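Local coordinates for GrpB family protein (Enterococcus faecalis, PDB 2NRK) that is of unknown function but, as a GrpB (UPF0157) family protein, probably has a nucleotidyltransferase-like fold, at residues K65-Q70 and Y78-E83; L92-G95 and R99-H102. All blocks are in the same frame, centred on the assembly; numbering follows the deposited sequence.

Contact 1 of 2, residues K65-Q70 and Y78-E83; sequences KVDLLQ and YEYMGE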
ATOM      1  N   LYS A  65     -15.657   9.557  11.856  1.00 31.20           N
ATOM      2  CA  LYS A  65     -16.084   8.978  13.128  1.00 31.78           C
ATOM      3  C   LYS A  65     -15.107   9.222  14.292  1.00 30.32           C
ATOM      4  O   LYS A  65     -15.490   9.168  15.474  1.00 30.29           O
ATOM      5  CB  LYS A  65     -16.304   7.484  12.963  1.00 33.34           C
ATOM      6  CG  LYS A  65     -17.769   7.101  12.629  1.00 38.71           C
ATOM      7  CD  LYS A  65     -17.876   5.580  12.485  1.00 44.10           C
ATOM      8  CE  LYS A  65     -17.777   4.855  13.839  1.00 47.79           C
ATOM      9  NZ  LYS A  65     -17.957   3.377  13.652  1.00 50.63           N
ATOM     10  N   VAL A  66     -13.844   9.486  13.966  1.00 28.53           N
ATOM     11  CA  VAL A  66     -12.828   9.691  15.001  1.00 26.83           C
ATOM     12  C   VAL A  66     -13.095  11.021  15.714  1.00 26.00           C
ATOM     13  O   VAL A  66     -12.795  11.172  16.897  1.00 24.45           O
ATOM     14  CB  VAL A  66     -11.391   9.614  14.388  1.00 26.66           C
ATOM     15  CG1 VAL A  66     -10.300   9.975  15.413  1.00 26.54           C
ATOM     16  CG2 VAL A  66     -11.147   8.208  13.842  1.00 25.99           C
ATOM     17  N   ASP A  67     -13.673  11.974  14.996  1.00 25.85           N
ATOM     18  CA  ASP A  67     -14.052  13.256  15.611  1.00 26.57           C
ATOM     19  C   ASP A  67     -14.988  13.122  16.799  1.00 26.11           C
ATOM     20  O   ASP A  67     -14.940  13.946  17.715  1.00 26.61           O
ATOM     21  CB  ASP A  67     -14.619  14.198  14.549  1.00 27.19           C
ATOM     22  CG  ASP A  67     -13.589  14.520  13.473  1.00 29.71           C
ATOM     23  OD1 ASP A  67     -12.369  14.606  13.793  1.00 30.73           O
ATOM     24  OD2 ASP A  67     -13.989  14.644  12.302  1.00 31.66           O
ATOM     25  N   LEU A  68     -15.813  12.078  16.814  1.00 25.71           N
ATOM     26  CA  LEU A  68     -16.728  11.847  17.940  1.00 25.69           C
ATOM     27  C   LEU A  68     -15.974  11.549  19.229  1.00 24.87           C
ATOM     28  O   LEU A  68     -16.562  11.645  20.325  1.00 23.97           O
ATOM     29  CB  LEU A  68     -17.654  10.657  17.666  1.00 26.34           C
ATOM     30  CG  LEU A  68     -18.528  10.612  16.423  1.00 29.39           C
ATOM     31  CD1 LEU A  68     -19.246   9.268  16.308  1.00 29.44           C
ATOM     32  CD2 LEU A  68     -19.525  11.739  16.492  1.00 29.51           C
ATOM     33  N   LEU A  69     -14.692  11.180  19.091  1.00 23.61           N
ATOM     34  CA  LEU A  69     -13.901  10.670  20.203  1.00 24.09           C
ATOM     35  C   LEU A  69     -12.889  11.715  20.705  1.00 23.84           C
ATOM     36  O   LEU A  69     -12.062  11.419  21.582  1.00 23.43           O
ATOM     37  CB  LEU A  69     -13.165   9.394  19.758  1.00 25.59           C
ATOM     38  CG  LEU A  69     -14.159   8.263  19.436  1.00 27.24           C
ATOM     39  CD1 LEU A  69     -13.368   7.049  18.964  1.00 34.08           C
ATOM     40  CD2 LEU A  69     -15.072   7.938  20.628  1.00 30.25           C
ATOM     41  N   GLN A  70     -12.943  12.919  20.135  1.00 22.31           N
ATOM     42  CA  GLN A  70     -11.975  13.964  20.471  1.00 22.64           C
ATOM     43  C   GLN A  70     -11.802  14.091  21.986  1.00 22.34           C
ATOM     44  O   GLN A  70     -10.687  14.119  22.501  1.00 21.95           O
ATOM     45  CB  GLN A  70     -12.372  15.317  19.881  1.00 22.91           C
ATOM     46  CG  GLN A  70     -11.681  16.510  20.597  1.00 22.07           C
ATOM     47  CD  GLN A  70     -11.868  17.860  19.903  1.00 24.46           C
ATOM     48  OE1 GLN A  70     -12.540  17.963  18.872  1.00 26.12           O
ATOM     49  NE2 GLN A  70     -11.287  18.911  20.489  1.00 25.32           N
ATOM     50  N   TYR A  78      -4.284  13.800  25.347  1.00 22.97           N
ATOM     51  CA  TYR A  78      -3.991  14.287  24.003  1.00 22.08           C
ATOM     52  C   TYR A  78      -4.551  15.667  23.700  1.00 22.71           C
ATOM     53  O   TYR A  78      -5.653  16.030  24.155  1.00 23.22           O
ATOM     54  CB  TYR A  78      -4.509  13.299  22.944  1.00 21.93           C
ATOM     55  CG  TYR A  78      -3.683  12.037  22.879  1.00 22.60           C
ATOM     56  CD1 TYR A  78      -2.422  12.041  22.249  1.00 22.15           C
ATOM     57  CD2 TYR A  78      -4.133  10.865  23.484  1.00 22.90           C
ATOM     58  CE1 TYR A  78      -1.644  10.873  22.187  1.00 23.70           C
ATOM     59  CE2 TYR A  78      -3.348   9.698  23.446  1.00 22.54           C
ATOM     60  CZ  TYR A  78      -2.121   9.728  22.774  1.00 23.40           C
ATOM     61  OH  TYR A  78      -1.304   8.596  22.735  1.00 25.15           O
ATOM     62  N   GLU A  79      -3.775  16.438  22.935  1.00 23.04           N
ATOM     63  CA  GLU A  79      -4.309  17.521  22.156  1.00 24.10           C
ATOM     64  C   GLU A  79      -4.786  16.936  20.827  1.00 23.88           C
ATOM     65  O   GLU A  79      -4.030  16.240  20.125  1.00 23.52           O
ATOM     66  CB  GLU A  79      -3.216  18.555  21.833  1.00 25.00           C
ATOM     67  CG  GLU A  79      -2.806  19.502  22.881  1.00 31.01           C
ATOM     68  CD  GLU A  79      -1.838  20.531  22.257  1.00 34.50           C
ATOM     69  OE1 GLU A  79      -0.637  20.207  22.137  1.00 38.26           O
ATOM     70  OE2 GLU A  79      -2.301  21.607  21.844  1.00 40.21           O
ATOM     71  N   TYR A  80      -6.037  17.215  20.502  1.00 23.40           N
ATOM     72  CA  TYR A  80      -6.685  16.695  19.312  1.00 23.65           C
ATOM     73  C   TYR A  80      -6.497  17.706  18.187  1.00 23.73           C
ATOM     74  O   TYR A  80      -7.149  18.751  18.180  1.00 23.95           O
ATOM     75  CB  TYR A  80      -8.167  16.473  19.596  1.00 24.07           C
ATOM     76  CG  TYR A  80      -8.858  15.695  18.504  1.00 24.98           C
ATOM     77  CD1 TYR A  80      -8.842  14.295  18.513  1.00 24.26           C
ATOM     78  CD2 TYR A  80      -9.545  16.349  17.481  1.00 26.53           C
ATOM     79  CE1 TYR A  80      -9.471  13.565  17.533  1.00 25.49           C
ATOM     80  CE2 TYR A  80     -10.190  15.615  16.464  1.00 25.60           C
ATOM     81  CZ  TYR A  80     -10.119  14.227  16.504  1.00 24.98           C
ATOM     82  OH  TYR A  80     -10.741  13.508  15.518  1.00 26.69           O
HETATM   83  N   MSE A  81      -5.578  17.423  17.269  1.00 23.80           N
HETATM   84  CA  MSE A  81      -5.116  18.464  16.331  1.00 23.41           C
HETATM   85  C   MSE A  81      -5.839  18.491  14.974  1.00 24.64           C
HETATM   86  O   MSE A  81      -5.562  19.375  14.145  1.00 24.64           O
HETATM   87  CB  MSE A  81      -3.589  18.351  16.091  1.00 24.45           C
HETATM   88  CG  MSE A  81      -2.663  18.506  17.313  1.00 24.64           C
HETATM   89 SE   MSE A  81      -2.978  20.093  18.282  1.00 34.17          SE
HETATM   90  CE  MSE A  81      -2.141  21.381  17.115  1.00 29.55           C
ATOM     91  N   GLY A  82      -6.778  17.563  14.749  1.00 24.38           N
ATOM     92  CA  GLY A  82      -7.426  17.482  13.439  1.00 23.97           C
ATOM     93  C   GLY A  82      -6.443  17.053  12.372  1.00 23.73           C
ATOM     94  O   GLY A  82      -5.488  16.299  12.651  1.00 24.07           O
ATOM     95  N   GLU A  83      -6.634  17.558  11.157  1.00 23.91           N
ATOM     96  CA  GLU A  83      -5.719  17.205  10.063  1.00 23.78           C
ATOM     97  C   GLU A  83      -4.331  17.792  10.313  1.00 23.70           C
ATOM     98  O   GLU A  83      -3.325  17.178   9.928  1.00 25.36           O
ATOM     99  CB  GLU A  83      -6.255  17.713   8.727  1.00 24.31           C
ATOM    100  CG  GLU A  83      -7.538  17.009   8.279  1.00 24.19           C
ATOM    101  CD  GLU A  83      -7.964  17.437   6.885  1.00 29.87           C
ATOM    102  OE1 GLU A  83      -7.718  18.622   6.514  1.00 29.76           O
ATOM    103  OE2 GLU A  83      -8.584  16.603   6.174  1.00 31.04           O
TER
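The short edge strand 79-80 of the mixed beta sheet is tied here to the turn that leads into helix 70-75, and Tyr-80 makes the connection by reaching across to Val-66, Asp-67 and Gln-70. Tyr-80 CG lies anti to the backbone N (chi1 -169°), which sends the ring out over the turn. Gln-70 lies against one face: its CB sits 3.7 Å from the centroid of the Tyr-80 ring, only 9° off the ring normal, a CH-pi contact. The glutamine chain then runs extended from the ring centre toward the Tyr-80 CB end, its amide plane within 10° of the ring plane, and Gln-70 CD comes 3.7 Å from Tyr-80 CD2 at the rim. NE2 is hydrogen-bonded to Glu-74. At the far edge of the ring, Tyr-80 OH donates to Asp-67 OD1 at 2.6 Å, on its anti side and somewhat out of the carboxylate plane. Val-66 CG1 lies 3.6 Å from Tyr-80 OH. Asp-67 OD1 is also salt-bridged to Arg-90 NE. That shared grip, with Gln-70 against the ring face, would limit swing and rotation of the tyrosine, and the arginine probably stabilises the carboxylate as an anion.

Contact 2 of 2, residues L92-G95 and R99-H102; sequences LRKG and RTHH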
ATOM      1  N   LEU A  92      -2.843  13.435  16.849  1.00 23.61           N
ATOM      2  CA  LEU A  92      -2.896  13.649  18.304  1.00 22.50           C
ATOM      3  C   LEU A  92      -1.480  13.804  18.815  1.00 22.91           C
ATOM      4  O   LEU A  92      -0.576  13.105  18.375  1.00 23.37           O
ATOM      5  CB  LEU A  92      -3.508  12.445  19.039  1.00 23.46           C
ATOM      6  CG  LEU A  92      -4.782  11.756  18.528  1.00 24.99           C
ATOM      7  CD1 LEU A  92      -5.105  10.554  19.402  1.00 26.54           C
ATOM      8  CD2 LEU A  92      -5.904  12.717  18.542  1.00 25.54           C
ATOM      9  N   ARG A  93      -1.298  14.690  19.782  1.00 23.56           N
ATOM     10  CA  ARG A  93      -0.006  14.809  20.444  1.00 23.81           C
ATOM     11  C   ARG A  93      -0.197  14.958  21.925  1.00 24.70           C
ATOM     12  O   ARG A  93      -1.172  15.575  22.404  1.00 24.53           O
ATOM     13  CB  ARG A  93       0.800  16.003  19.881  1.00 24.56           C
ATOM     14  CG  ARG A  93       0.166  17.334  20.137  1.00 23.21           C
ATOM     15  CD  ARG A  93       0.908  18.440  19.340  1.00 24.33           C
ATOM     16  NE  ARG A  93       0.367  19.715  19.749  1.00 27.67           N
ATOM     17  CZ  ARG A  93       0.588  20.858  19.105  1.00 30.46           C
ATOM     18  NH1 ARG A  93       1.350  20.853  18.015  1.00 31.51           N
ATOM     19  NH2 ARG A  93       0.027  21.969  19.554  1.00 31.10           N
ATOM     20  N   LYS A  94       0.744  14.379  22.654  1.00 25.73           N
ATOM     21  CA  LYS A  94       0.820  14.607  24.102  1.00 27.90           C
ATOM     22  C   LYS A  94       2.245  14.457  24.595  1.00 29.05           C
ATOM     23  O   LYS A  94       3.081  13.892  23.900  1.00 27.17           O
ATOM     24  CB  LYS A  94      -0.146  13.666  24.831  1.00 28.33           C
ATOM     25  CG  LYS A  94       0.287  12.257  25.072  1.00 28.27           C
ATOM     26  CD  LYS A  94      -0.777  11.569  25.954  1.00 31.44           C
ATOM     27  CE  LYS A  94      -0.613  10.082  26.020  1.00 32.63           C
ATOM     28  NZ  LYS A  94      -1.544   9.312  26.985  1.00 30.09           N
ATOM     29  N   GLY A  95       2.533  14.960  25.796  1.00 31.71           N
ATOM     30  CA  GLY A  95       1.540  15.525  26.688  1.00 35.57           C
ATOM     31  C   GLY A  95       1.785  16.994  26.872  1.00 37.93           C
ATOM     32  O   GLY A  95       2.647  17.571  26.202  1.00 38.34           O
ATOM     33  N   ARG A  99       6.698  16.358  25.352  1.00 33.33           N
ATOM     34  CA  ARG A  99       6.221  15.609  24.183  1.00 31.41           C
ATOM     35  C   ARG A  99       6.663  14.151  24.290  1.00 29.91           C
ATOM     36  O   ARG A  99       7.870  13.883  24.375  1.00 28.53           O
ATOM     37  CB  ARG A  99       6.738  16.227  22.886  1.00 32.39           C
ATOM     38  CG  ARG A  99       5.993  15.765  21.670  1.00 34.33           C
ATOM     39  CD  ARG A  99       4.492  16.157  21.695  1.00 35.32           C
ATOM     40  NE  ARG A  99       4.270  17.608  21.670  1.00 37.57           N
ATOM     41  CZ  ARG A  99       4.383  18.371  20.581  1.00 39.87           C
ATOM     42  NH1 ARG A  99       4.725  17.834  19.400  1.00 37.85           N
ATOM     43  NH2 ARG A  99       4.147  19.675  20.672  1.00 39.34           N
ATOM     44  N   THR A 100       5.694  13.225  24.243  1.00 26.91           N
ATOM     45  CA  THR A 100       5.970  11.809  24.442  1.00 26.70           C
ATOM     46  C   THR A 100       5.317  10.891  23.386  1.00 26.19           C
ATOM     47  O   THR A 100       5.806   9.788  23.156  1.00 26.01           O
ATOM     48  CB  THR A 100       5.494  11.326  25.839  1.00 28.39           C
ATOM     49  OG1 THR A 100       4.113  11.718  26.051  1.00 26.68           O
ATOM     50  CG2 THR A 100       6.375  11.927  26.941  1.00 28.21           C
ATOM     51  N   HIS A 101       4.175  11.303  22.844  1.00 25.23           N
ATOM     52  CA  HIS A 101       3.391  10.424  21.931  1.00 24.58           C
ATOM     53  C   HIS A 101       2.832  11.258  20.784  1.00 24.29           C
ATOM     54  O   HIS A 101       2.269  12.325  21.012  1.00 25.58           O
ATOM     55  CB  HIS A 101       2.204   9.743  22.634  1.00 24.26           C
ATOM     56  CG  HIS A 101       2.569   8.912  23.826  1.00 25.98           C
ATOM     57  ND1 HIS A 101       2.875   9.460  25.056  1.00 27.07           N
ATOM     58  CD2 HIS A 101       2.591   7.573  23.998  1.00 27.36           C
ATOM     59  CE1 HIS A 101       3.105   8.489  25.923  1.00 28.74           C
ATOM     60  NE2 HIS A 101       2.958   7.332  25.302  1.00 27.58           N
ATOM     61  N   HIS A 102       3.024  10.789  19.559  1.00 23.64           N
ATOM     62  CA  HIS A 102       2.422  11.420  18.358  1.00 23.74           C
ATOM     63  C   HIS A 102       1.592  10.319  17.687  1.00 24.13           C
ATOM     64  O   HIS A 102       2.102   9.210  17.460  1.00 24.27           O
ATOM     65  CB  HIS A 102       3.474  11.873  17.381  1.00 23.38           C
ATOM     66  CG  HIS A 102       4.182  13.116  17.806  1.00 28.68           C
ATOM     67  ND1 HIS A 102       5.352  13.539  17.216  1.00 31.34           N
ATOM     68  CD2 HIS A 102       3.889  14.019  18.768  1.00 29.93           C
ATOM     69  CE1 HIS A 102       5.740  14.666  17.782  1.00 29.06           C
ATOM     70  NE2 HIS A 102       4.874  14.985  18.725  1.00 31.29           N
TER
HETATM   71  O   HOH W   1       3.372  18.711  16.787  1.00 30.78           O
HETATM   72  O   HOH W   2       2.560  17.719  23.763  1.00 51.91           O
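Thr-100 and His-101 both meet Lys-94 O, the hub where the two strands of the hairpin 89-94/101-107 come together next to its loop. Thr-100 N points at one lone pair of Lys-94 O from 2.7 Å with an almost straight bond (174°), and His-101 N adds a second bond to Lys-94 O of 3.0 Å, tilted out of the carbonyl plane. Two consecutive residues thus face Lys-94, a classic beta bulge. Lys-94 N returns a bond to His-101 O, completing the hydrogen-bonded pair, while Arg-93 and His-102 form the neighbouring non-hydrogen-bonded pair. The peptide bond between Lys-94 and Gly-95 is cis.

On the Lys-94/His-101 face the two side chains run alongside each other, and Lys-94 CE sits over the imidazole, 4.0 Å from the centroid of the His-101 ring and displaced toward its rim. His-101 ND1 shares a 2.8 Å hydrogen bond with Thr-100 OG1. Lys-94 NZ points away from the imidazole, hydrogen-bonded to Ile-76 O and salt-bridged to Glu-22.

On the face that carries Arg-93 and His-102, Arg-99 folds back, bent at chi2 and chi3, which brings the face of its guanidinium over the methylene Arg-93 CD, 3.7 Å from Arg-99 CZ. Arg-99 NH1 donates to His-102 NE2 at 2.9 Å, and Arg-99 NE donates to water 2. Arg-93 NE lies 3.9 Å from Arg-99 NH2, the two guanidinium planes 23° apart, and water 1 joins their NH1 atoms, weakly on the Arg-99 side.

Glu-79 on the next strand, salt-bridged to Arg-93, probably offsets part of the repulsion between the two neighbouring arginines, while the bond from Arg-99 NH1 uses His-102 NE2 as an acceptor and, with the bend of Arg-99, fixes the orientation of the imidazole.

Overall arrangement
Contacts 1 and 2 follow one another along the chain and meet on a single sheet, where strands 79-80 and 89-94 are neighbours; their centres are 13 Å apart. Contact 1 fastens the outermost strand to the turn before helix 70-75, and contact 2 pairs the next two strands inward beside their loop. Glu-79 OE1 joins them through a 2.6 Å salt bridge to Arg-93 NE. On the opposite side of the strands, Tyr-80 CD1 packs 3.3 Å from Leu-92 CD2, and Tyr-78 also rests on Leu-92. Tyr-78 OH is a further partner of Glu-22, which thereby links the two contacts. No active site has been established for this protein.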